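Local structure of single-stranded-DNA-specific exonuclease RecJ (Thermus thermophilus, 2ZXR) at residues L533-L544 / R641-L651; V603-S614 / H631-E639. The protein degrades single-stranded DNA in the 5' to 3' direction as a divalent-metal-dependent exonuclease, with no detectable activity on single-stranded RNA. One frame throughout, in Å; residues are numbered along the deposited sequence.

Contact 1: L533-L544 / R641-L651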
loop_
_atom_site.group_PDB
_atom_site.type_symbol
_atom_site.label_atom_id
_atom_site.label_comp_id
_atom_site.label_asym_id
_atom_site.label_seq_id
_atom_site.Cartn_x
_atom_site.Cartn_y
_atom_site.Cartn_z
ATOM N N LEU A 533 -10.029 3.894 -18.571
ATOM C CA LEU A 533 -9.500 4.560 -17.392
ATOM C C LEU A 533 -10.690 4.870 -16.505
ATOM O O LEU A 533 -11.539 5.657 -16.881
ATOM C CB LEU A 533 -8.805 5.849 -17.820
ATOM C CG LEU A 533 -7.654 6.390 -16.973
ATOM C CD1 LEU A 533 -7.228 7.767 -17.511
ATOM C CD2 LEU A 533 -8.087 6.477 -15.520
ATOM N N GLU A 534 -10.763 4.240 -15.337
ATOM C CA GLU A 534 -11.874 4.464 -14.424
ATOM C C GLU A 534 -11.766 5.760 -13.630
ATOM O O GLU A 534 -10.666 6.244 -13.348
ATOM C CB GLU A 534 -11.995 3.296 -13.448
ATOM C CG GLU A 534 -12.157 1.944 -14.113
ATOM C CD GLU A 534 -12.986 0.986 -13.273
ATOM O OE1 GLU A 534 -12.496 0.536 -12.207
ATOM O OE2 GLU A 534 -14.141 0.693 -13.678
ATOM N N GLY A 535 -12.911 6.328 -13.276
ATOM C CA GLY A 535 -12.912 7.548 -12.499
ATOM C C GLY A 535 -13.851 8.618 -12.999
ATOM O O GLY A 535 -14.444 8.496 -14.064
ATOM N N GLY A 536 -13.975 9.689 -12.227
ATOM C CA GLY A 536 -14.847 10.774 -12.624
ATOM C C GLY A 536 -16.212 10.615 -12.002
ATOM O O GLY A 536 -16.443 9.670 -11.253
ATOM N N ILE A 537 -17.121 11.531 -12.313
ATOM C CA ILE A 537 -18.473 11.488 -11.765
ATOM C C ILE A 537 -19.467 11.133 -12.887
ATOM O O ILE A 537 -19.061 10.905 -14.038
ATOM C CB ILE A 537 -18.839 12.867 -11.201
ATOM C CG1 ILE A 537 -18.727 13.903 -12.330
ATOM C CG2 ILE A 537 -17.906 13.236 -10.032
ATOM C CD1 ILE A 537 -19.099 15.278 -11.926
ATOM N N ALA A 538 -20.755 11.081 -12.555
ATOM C CA ALA A 538 -21.786 10.796 -13.558
ATOM C C ALA A 538 -21.552 11.901 -14.591
ATOM O O ALA A 538 -21.645 13.075 -14.263
ATOM C CB ALA A 538 -23.190 10.920 -12.941
ATOM N N PRO A 539 -21.251 11.533 -15.845
ATOM C CA PRO A 539 -20.988 12.535 -16.885
ATOM C C PRO A 539 -22.154 13.404 -17.332
ATOM O O PRO A 539 -23.291 12.966 -17.313
ATOM C CB PRO A 539 -20.403 11.700 -18.027
ATOM C CG PRO A 539 -21.112 10.395 -17.893
ATOM C CD PRO A 539 -21.269 10.161 -16.401
ATOM N N PHE A 540 -21.856 14.654 -17.695
ATOM C CA PHE A 540 -22.857 15.589 -18.203
ATOM C C PHE A 540 -22.201 16.404 -19.331
ATOM O O PHE A 540 -22.884 16.933 -20.209
ATOM C CB PHE A 540 -23.407 16.509 -17.082
ATOM C CG PHE A 540 -22.426 17.549 -16.595
ATOM C CD1 PHE A 540 -22.263 18.750 -17.281
ATOM C CD2 PHE A 540 -21.619 17.298 -15.471
ATOM C CE1 PHE A 540 -21.300 19.694 -16.857
ATOM C CE2 PHE A 540 -20.666 18.220 -15.038
ATOM C CZ PHE A 540 -20.499 19.426 -15.727
ATOM N N ALA A 541 -20.872 16.474 -19.327
ATOM C CA ALA A 541 -20.141 17.201 -20.361
ATOM C C ALA A 541 -19.269 16.201 -21.147
ATOM O O ALA A 541 -18.433 15.480 -20.571
ATOM C CB ALA A 541 -19.299 18.291 -19.726
ATOM N N TYR A 542 -19.481 16.171 -22.462
ATOM C CA TYR A 542 -18.806 15.254 -23.363
ATOM C C TYR A 542 -17.862 15.917 -24.332
ATOM O O TYR A 542 -18.304 16.589 -25.268
ATOM C CB TYR A 542 -19.843 14.457 -24.144
ATOM C CG TYR A 542 -20.695 13.598 -23.238
ATOM C CD1 TYR A 542 -21.630 14.169 -22.376
ATOM C CD2 TYR A 542 -20.527 12.206 -23.210
ATOM C CE1 TYR A 542 -22.382 13.378 -21.513
ATOM C CE2 TYR A 542 -21.269 11.411 -22.344
ATOM C CZ TYR A 542 -22.188 12.000 -21.507
ATOM O OH TYR A 542 -22.905 11.200 -20.656
ATOM N N PRO A 543 -16.547 15.730 -24.128
ATOM C CA PRO A 543 -15.524 16.322 -24.996
ATOM C C PRO A 543 -15.720 15.939 -26.447
ATOM O O PRO A 543 -15.956 14.765 -26.762
ATOM C CB PRO A 543 -14.203 15.751 -24.449
ATOM C CG PRO A 543 -14.492 15.581 -22.997
ATOM C CD PRO A 543 -15.926 15.034 -22.985
ATOM N N LEU A 544 -15.588 16.937 -27.312
ATOM C CA LEU A 544 -15.696 16.765 -28.753
ATOM C C LEU A 544 -14.554 17.600 -29.337
ATOM O O LEU A 544 -14.327 18.726 -28.898
ATOM C CB LEU A 544 -17.031 17.309 -29.252
ATOM C CG LEU A 544 -17.363 17.225 -30.739
ATOM C CD1 LEU A 544 -17.649 15.785 -31.135
ATOM C CD2 LEU A 544 -18.599 18.080 -31.023
ATOM N N ARG A 641 -11.018 12.466 -24.289
ATOM C CA ARG A 641 -12.462 12.285 -24.472
ATOM C C ARG A 641 -13.033 11.488 -23.305
ATOM O O ARG A 641 -13.785 10.546 -23.497
ATOM C CB ARG A 641 -12.763 11.534 -25.779
ATOM C CG ARG A 641 -13.004 12.415 -26.993
ATOM C CD ARG A 641 -11.723 12.969 -27.536
ATOM N NE ARG A 641 -11.669 14.426 -27.440
ATOM C CZ ARG A 641 -10.692 15.163 -27.965
ATOM N NH1 ARG A 641 -9.696 14.570 -28.621
ATOM N NH2 ARG A 641 -10.707 16.483 -27.830
ATOM N N HIS A 642 -12.663 11.845 -22.085
ATOM C CA HIS A 642 -13.172 11.117 -20.936
ATOM C C HIS A 642 -14.275 11.929 -20.261
ATOM O O HIS A 642 -14.002 12.816 -19.452
ATOM C CB HIS A 642 -12.026 10.808 -19.959
ATOM C CG HIS A 642 -12.380 9.779 -18.938
ATOM N ND1 HIS A 642 -13.301 10.014 -17.944
ATOM C CD2 HIS A 642 -11.994 8.487 -18.800
ATOM C CE1 HIS A 642 -13.474 8.912 -17.235
ATOM N NE2 HIS A 642 -12.694 7.970 -17.735
ATOM N N PRO A 643 -15.548 11.612 -20.574
ATOM C CA PRO A 643 -16.699 12.318 -20.013
ATOM C C PRO A 643 -16.772 12.449 -18.501
ATOM O O PRO A 643 -17.076 13.522 -17.996
ATOM C CB PRO A 643 -17.898 11.559 -20.609
ATOM C CG PRO A 643 -17.361 11.080 -21.934
ATOM C CD PRO A 643 -15.992 10.583 -21.532
ATOM N N GLY A 644 -16.501 11.365 -17.782
ATOM C CA GLY A 644 -16.559 11.419 -16.328
ATOM C C GLY A 644 -15.541 12.348 -15.682
ATOM O O GLY A 644 -15.909 13.172 -14.843
ATOM N N LEU A 645 -14.270 12.210 -16.078
ATOM C CA LEU A 645 -13.156 13.022 -15.554
ATOM C C LEU A 645 -13.264 14.478 -15.976
ATOM O O LEU A 645 -12.955 15.394 -15.225
ATOM C CB LEU A 645 -11.823 12.443 -16.049
ATOM C CG LEU A 645 -11.461 11.113 -15.363
ATOM C CD1 LEU A 645 -10.363 10.344 -16.099
ATOM C CD2 LEU A 645 -11.060 11.434 -13.922
ATOM N N PHE A 646 -13.707 14.685 -17.202
ATOM C CA PHE A 646 -13.856 16.038 -17.725
ATOM C C PHE A 646 -14.986 16.714 -16.964
ATOM O O PHE A 646 -14.857 17.863 -16.537
ATOM C CB PHE A 646 -14.207 15.985 -19.198
ATOM C CG PHE A 646 -14.318 17.322 -19.819
ATOM C CD1 PHE A 646 -13.178 18.066 -20.089
ATOM C CD2 PHE A 646 -15.564 17.862 -20.110
ATOM C CE1 PHE A 646 -13.280 19.317 -20.634
ATOM C CE2 PHE A 646 -15.662 19.119 -20.661
ATOM C CZ PHE A 646 -14.525 19.843 -20.922
ATOM N N SER A 647 -16.094 15.980 -16.801
ATOM C CA SER A 647 -17.248 16.504 -16.076
ATOM C C SER A 647 -16.845 16.812 -14.638
ATOM O O SER A 647 -17.206 17.842 -14.093
ATOM C CB SER A 647 -18.400 15.480 -16.049
ATOM O OG SER A 647 -18.999 15.306 -17.325
ATOM N N GLU A 648 -16.094 15.906 -14.024
ATOM C CA GLU A 648 -15.696 16.112 -12.642
ATOM C C GLU A 648 -14.808 17.333 -12.538
ATOM O O GLU A 648 -14.975 18.185 -11.643
ATOM C CB GLU A 648 -14.948 14.882 -12.111
ATOM C CG GLU A 648 -14.411 15.086 -10.718
ATOM C CD GLU A 648 -13.640 13.885 -10.214
ATOM O OE1 GLU A 648 -12.795 13.342 -10.968
ATOM O OE2 GLU A 648 -13.883 13.501 -9.056
ATOM N N ALA A 649 -13.856 17.402 -13.463
ATOM C CA ALA A 649 -12.899 18.489 -13.510
ATOM C C ALA A 649 -13.589 19.826 -13.746
ATOM O O ALA A 649 -13.145 20.872 -13.248
ATOM C CB ALA A 649 -11.886 18.227 -14.613
ATOM N N LEU A 650 -14.664 19.794 -14.530
ATOM C CA LEU A 650 -15.394 21.015 -14.832
ATOM C C LEU A 650 -16.051 21.527 -13.559
ATOM O O LEU A 650 -16.039 22.726 -13.297
ATOM C CB LEU A 650 -16.428 20.762 -15.938
ATOM C CG LEU A 650 -17.268 21.979 -16.357
ATOM C CD1 LEU A 650 -16.377 23.192 -16.608
ATOM C CD2 LEU A 650 -18.054 21.636 -17.602
ATOM N N LEU A 651 -16.613 20.626 -12.754
ATOM C CA LEU A 651 -17.219 21.055 -11.492
ATOM C C LEU A 651 -16.166 21.736 -10.601
ATOM O O LEU A 651 -16.429 22.777 -9.991
ATOM C CB LEU A 651 -17.810 19.867 -10.743
ATOM C CG LEU A 651 -18.930 19.109 -11.463
ATOM C CD1 LEU A 651 -19.513 18.077 -10.481
ATOM C CD2 LEU A 651 -20.030 20.078 -11.919
HETATM O O HOH W 1 -11.987 10.048 -10.211
#
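S647 turns its hydroxyl toward the loop and receives two successive backbone N-H groups on one oxygen: F540 N and A541 N each lie 3.0 Å from S647 OG, with N-H...O angles of 171° and 167°. The same OG gives its proton to P643 O, one turn earlier in its own helix, at 2.7 Å. Three bonds therefore fix the hydroxyl where strand 541-543 begins. With chi1 at -70°, OG sits beside its own backbone N and can reach both the P643 carbonyl and the incoming strand.

The F540 ring continues this line down the helix. S647 OG lies over one of its faces, while its CZ meets L650 CD2 and its CE2 meets L651 CD2. The side chains of P543 and F646 slide past each other in opposite directions, and P543 CG sits over the ring face, 4.0 Å from the centroid, a CH-pi contact; A541 CB comes to the edge of the same ring, in its plane. P643 CB makes an off-centre CH-pi contact with Y542.

At the helix start H642 uses both ring nitrogens. NE2 donates to L533 O at 2.7 Å, nearly in line with the carbonyl, and ND1 accepts from L645 N at 3.0 Å, which fixes the rotation of the ring. L645 CD1 covers one ring face. Beyond it, G536 CA packs 3.4 Å from G644 O, bringing the loop backbone directly against the first turn of the helix; I537 N bonds that oxygen from above its carbonyl plane, with E648 N on the opposite face.

H642 is thus the N-cap of helix 643-655, the last helix of the modelled chain, within the RecJ C-terminal domain family, packed against edge strand 541-543 of a five-stranded parallel sheet and the loop leading into it.

Contact 2: V603-S614 / H631-E639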
loop_
_atom_site.group_PDB
_atom_site.type_symbol
_atom_site.label_atom_id
_atom_site.label_comp_id
_atom_site.label_asym_id
_atom_site.label_seq_id
_atom_site.Cartn_x
_atom_site.Cartn_y
_atom_site.Cartn_z
ATOM N N VAL A 603 -18.820 19.320 -25.427
ATOM C CA VAL A 603 -17.950 20.449 -25.245
ATOM C C VAL A 603 -16.662 20.364 -26.012
ATOM O O VAL A 603 -15.981 19.342 -26.012
ATOM C CB VAL A 603 -17.638 20.631 -23.746
ATOM C CG1 VAL A 603 -16.774 21.863 -23.523
ATOM C CG2 VAL A 603 -18.944 20.702 -22.964
ATOM N N ALA A 604 -16.345 21.455 -26.684
ATOM C CA ALA A 604 -15.118 21.554 -27.443
ATOM C C ALA A 604 -14.408 22.781 -26.867
ATOM O O ALA A 604 -15.041 23.654 -26.270
ATOM C CB ALA A 604 -15.426 21.759 -28.928
ATOM N N LEU A 605 -13.095 22.832 -27.017
ATOM C CA LEU A 605 -12.349 23.976 -26.521
ATOM C C LEU A 605 -11.733 24.593 -27.744
ATOM O O LEU A 605 -12.059 25.713 -28.152
ATOM C CB LEU A 605 -11.236 23.528 -25.588
ATOM C CG LEU A 605 -11.677 22.836 -24.308
ATOM C CD1 LEU A 605 -10.430 22.289 -23.610
ATOM C CD2 LEU A 605 -12.462 23.817 -23.435
ATOM N N GLY A 606 -10.848 23.809 -28.330
ATOM C CA GLY A 606 -10.157 24.235 -29.514
ATOM C C GLY A 606 -8.812 23.573 -29.721
ATOM O O GLY A 606 -8.516 22.495 -29.183
ATOM N N ARG A 607 -8.012 24.245 -30.541
ATOM C CA ARG A 607 -6.675 23.818 -30.912
ATOM C C ARG A 607 -5.861 25.116 -30.938
ATOM O O ARG A 607 -4.646 25.121 -30.681
ATOM C CB ARG A 607 -6.716 23.154 -32.298
ATOM C CG ARG A 607 -5.421 22.483 -32.743
ATOM C CD ARG A 607 -4.911 21.504 -31.695
ATOM N NE ARG A 607 -4.240 22.201 -30.599
ATOM C CZ ARG A 607 -3.685 21.596 -29.553
ATOM N NH1 ARG A 607 -3.721 20.270 -29.450
ATOM N NH2 ARG A 607 -3.080 22.316 -28.615
ATOM N N GLU A 608 -6.558 26.213 -31.244
ATOM C CA GLU A 608 -5.970 27.559 -31.286
ATOM C C GLU A 608 -6.984 28.505 -30.633
ATOM O O GLU A 608 -6.814 29.728 -30.643
ATOM C CB GLU A 608 -5.699 28.010 -32.732
ATOM C CG GLU A 608 -4.925 27.002 -33.583
ATOM C CD GLU A 608 -5.792 25.829 -34.024
ATOM O OE1 GLU A 608 -5.245 24.859 -34.603
ATOM O OE2 GLU A 608 -7.022 25.882 -33.797
ATOM N N ALA A 609 -8.042 27.919 -30.076
ATOM C CA ALA A 609 -9.082 28.684 -29.420
ATOM C C ALA A 609 -8.496 29.290 -28.155
ATOM O O ALA A 609 -7.497 28.802 -27.616
ATOM C CB ALA A 609 -10.270 27.782 -29.076
ATOM N N ARG A 610 -9.117 30.370 -27.698
ATOM C CA ARG A 610 -8.677 31.026 -26.491
ATOM C C ARG A 610 -9.066 30.165 -25.293
ATOM O O ARG A 610 -8.397 30.183 -24.274
ATOM C CB ARG A 610 -9.313 32.404 -26.381
ATOM C CG ARG A 610 -8.292 33.540 -26.381
ATOM C CD ARG A 610 -7.308 33.470 -25.183
ATOM N NE ARG A 610 -6.294 34.530 -25.254
ATOM C CZ ARG A 610 -5.268 34.546 -26.108
ATOM N NH1 ARG A 610 -5.091 33.554 -26.973
ATOM N NH2 ARG A 610 -4.428 35.576 -26.115
ATOM N N ALA A 611 -10.155 29.414 -25.428
ATOM C CA ALA A 611 -10.614 28.536 -24.360
ATOM C C ALA A 611 -9.456 27.617 -23.979
ATOM O O ALA A 611 -9.125 27.466 -22.806
ATOM C CB ALA A 611 -11.810 27.704 -24.829
ATOM N N ARG A 612 -8.843 27.014 -24.984
ATOM C CA ARG A 612 -7.734 26.120 -24.762
ATOM C C ARG A 612 -6.602 26.807 -24.012
ATOM O O ARG A 612 -5.795 26.157 -23.350
ATOM C CB ARG A 612 -7.217 25.603 -26.088
ATOM C CG ARG A 612 -6.144 24.582 -25.915
ATOM C CD ARG A 612 -5.956 23.775 -27.171
ATOM N NE ARG A 612 -5.255 22.546 -26.847
ATOM C CZ ARG A 612 -5.787 21.332 -26.912
ATOM N NH1 ARG A 612 -7.040 21.174 -27.307
ATOM N NH2 ARG A 612 -5.070 20.277 -26.548
ATOM N N LEU A 613 -6.538 28.128 -24.123
ATOM C CA LEU A 613 -5.498 28.868 -23.438
ATOM C C LEU A 613 -5.714 28.918 -21.940
ATOM O O LEU A 613 -5.690 29.977 -21.325
ATOM C CB LEU A 613 -5.378 30.256 -24.030
ATOM C CG LEU A 613 -4.574 30.166 -25.327
ATOM C CD1 LEU A 613 -3.148 29.734 -24.989
ATOM C CD2 LEU A 613 -5.195 29.154 -26.282
ATOM N N SER A 614 -5.960 27.727 -21.381
ATOM C CA SER A 614 -6.130 27.482 -19.948
ATOM C C SER A 614 -4.909 26.584 -19.753
ATOM O O SER A 614 -4.746 25.869 -18.761
ATOM C CB SER A 614 -7.410 26.691 -19.664
ATOM O OG SER A 614 -7.240 25.308 -19.933
ATOM N N HIS A 631 -6.798 22.733 -14.257
ATOM C CA HIS A 631 -6.552 22.992 -15.682
ATOM C C HIS A 631 -5.932 21.801 -16.390
ATOM O O HIS A 631 -6.404 21.383 -17.449
ATOM C CB HIS A 631 -5.658 24.228 -15.858
ATOM C CG HIS A 631 -6.364 25.515 -15.539
ATOM N ND1 HIS A 631 -5.746 26.745 -15.592
ATOM C CD2 HIS A 631 -7.652 25.758 -15.193
ATOM C CE1 HIS A 631 -6.623 27.691 -15.296
ATOM N NE2 HIS A 631 -7.786 27.119 -15.050
ATOM N N ARG A 632 -4.874 21.245 -15.810
ATOM C CA ARG A 632 -4.209 20.088 -16.400
ATOM C C ARG A 632 -5.203 18.913 -16.488
ATOM O O ARG A 632 -5.193 18.138 -17.458
ATOM C CB ARG A 632 -2.986 19.727 -15.542
ATOM C CG ARG A 632 -2.349 18.375 -15.799
ATOM C CD ARG A 632 -1.816 17.817 -14.459
ATOM N NE ARG A 632 -1.213 18.894 -13.701
ATOM C CZ ARG A 632 -1.048 18.919 -12.385
ATOM N NH1 ARG A 632 -1.427 17.904 -11.628
ATOM N NH2 ARG A 632 -0.553 20.009 -11.825
ATOM N N ARG A 633 -6.048 18.765 -15.470
ATOM C CA ARG A 633 -7.069 17.705 -15.491
ATOM C C ARG A 633 -8.033 17.941 -16.652
ATOM O O ARG A 633 -8.320 17.027 -17.419
ATOM C CB ARG A 633 -7.903 17.688 -14.212
ATOM C CG ARG A 633 -7.523 16.627 -13.219
ATOM C CD ARG A 633 -7.604 15.240 -13.808
ATOM N NE ARG A 633 -8.437 14.406 -12.960
ATOM C CZ ARG A 633 -8.151 14.079 -11.707
ATOM N NH1 ARG A 633 -7.040 14.507 -11.130
ATOM N NH2 ARG A 633 -8.991 13.314 -11.042
ATOM N N LEU A 634 -8.529 19.172 -16.769
ATOM C CA LEU A 634 -9.475 19.512 -17.840
ATOM C C LEU A 634 -8.909 19.180 -19.200
ATOM O O LEU A 634 -9.547 18.497 -20.001
ATOM C CB LEU A 634 -9.846 21.005 -17.803
ATOM C CG LEU A 634 -10.976 21.460 -16.885
ATOM C CD1 LEU A 634 -11.124 22.983 -16.960
ATOM C CD2 LEU A 634 -12.278 20.787 -17.307
ATOM N N LEU A 635 -7.702 19.677 -19.462
ATOM C CA LEU A 635 -7.033 19.420 -20.730
ATOM C C LEU A 635 -6.813 17.949 -20.955
ATOM O O LEU A 635 -6.987 17.469 -22.072
ATOM C CB LEU A 635 -5.667 20.117 -20.792
ATOM C CG LEU A 635 -5.596 21.587 -21.195
ATOM C CD1 LEU A 635 -6.199 21.784 -22.600
ATOM C CD2 LEU A 635 -6.343 22.398 -20.188
ATOM N N PHE A 636 -6.394 17.231 -19.907
ATOM C CA PHE A 636 -6.139 15.795 -20.045
ATOM C C PHE A 636 -7.421 15.052 -20.383
ATOM O O PHE A 636 -7.442 14.274 -21.327
ATOM C CB PHE A 636 -5.539 15.192 -18.758
ATOM C CG PHE A 636 -5.424 13.686 -18.793
ATOM C CD1 PHE A 636 -4.407 13.060 -19.521
ATOM C CD2 PHE A 636 -6.381 12.887 -18.156
ATOM C CE1 PHE A 636 -4.348 11.662 -19.623
ATOM C CE2 PHE A 636 -6.334 11.490 -18.247
ATOM C CZ PHE A 636 -5.315 10.874 -18.985
ATOM N N ALA A 637 -8.484 15.283 -19.603
ATOM C CA ALA A 637 -9.758 14.612 -19.854
ATOM C C ALA A 637 -10.344 15.025 -21.201
ATOM O O ALA A 637 -11.023 14.226 -21.850
ATOM C CB ALA A 637 -10.773 14.900 -18.733
ATOM N N TYR A 638 -10.099 16.265 -21.608
ATOM C CA TYR A 638 -10.602 16.726 -22.906
ATOM C C TYR A 638 -9.930 15.927 -24.021
ATOM O O TYR A 638 -10.613 15.297 -24.832
ATOM C CB TYR A 638 -10.334 18.225 -23.097
ATOM C CG TYR A 638 -10.809 18.751 -24.433
ATOM C CD1 TYR A 638 -9.897 19.112 -25.425
ATOM C CD2 TYR A 638 -12.176 18.891 -24.705
ATOM C CE1 TYR A 638 -10.325 19.610 -26.657
ATOM C CE2 TYR A 638 -12.618 19.380 -25.926
ATOM C CZ TYR A 638 -11.686 19.743 -26.908
ATOM O OH TYR A 638 -12.117 20.250 -28.128
ATOM N N GLU A 639 -8.595 15.940 -24.047
ATOM C CA GLU A 639 -7.829 15.206 -25.058
ATOM C C GLU A 639 -8.157 13.702 -25.080
ATOM O O GLU A 639 -8.201 13.076 -26.138
ATOM C CB GLU A 639 -6.312 15.404 -24.837
ATOM C CG GLU A 639 -5.873 16.888 -24.851
ATOM C CD GLU A 639 -4.359 17.117 -24.618
ATOM O OE1 GLU A 639 -3.956 18.309 -24.506
ATOM O OE2 GLU A 639 -3.581 16.123 -24.553
#
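Y638 lies against the backbone and side chain of L605, and it can be followed outward from the helix. Its CG stands anti to the backbone N (chi1 179°), which sends the ring away from helix 624-639 into the loop after strand 601-603. CB already meets L605 CD1. The same methyl then spreads over the inner half of the ring: L605 CD1 sits over the face, 3.8 Å from the centroid of the Y638 ring, a clear CH-pi contact.

Farther out the two long edges differ. On one, Y638 CE1 faces R612 NH1, whose guanidinium plane is steeply inclined to the ring; on the other, Y638 CE2 has V603 O in the ring plane at 3.4 Å. The tip ends on the backbone, where L605 N donates to Y638 OH over 3.0 Å with an N-H...O angle of 162°, and A604 CA and CB crowd beside the hydroxyl. L544 O is a further, weak partner of OH.

R612 arrives extended from CG to NE and holds the loop from inside as well as across: NH1 donates to G606 O at 2.7 Å, and NH2 forms a salt bridge with E639 OE1 at 3.0 Å. Guanidinium and carboxylate are nearly coplanar, 13° apart, with the oxygen at the guanidinium edge, while L635 CD1 lies over one guanidinium face. At the far end S614 CB lies over one face of the H631 ring.

Y638 also touches P543 of strand 541-543, and R641 makes a cation-pi contact with its ring. On the flank of helix 624-639 that carries L634 and A637, these residues pack on helix 643-655, while R632, R633 and F636 meet strand 426-433.

How the contacts relate
The two contacts lie 13 Å apart between centres and meet at the margin of one parallel sheet, where edge strand 541-543 of contact 1 pairs with strand 601-603, whose end opens contact 2: Y542 O to V603 N and L544 N to V603 O are both 2.8 Å, probable hydrogen bonds. Their helices, 624-639 and 643-655, follow one another through the Schellman turn at R641 and pack together, with A637 CB 3.3 Å from F646 N. In sequence, contact 2 falls between the two segments of contact 1. Both belong to the C-terminal part of RecJ and lie away from the magnesium site of D84, D136, H160, H161 and D221.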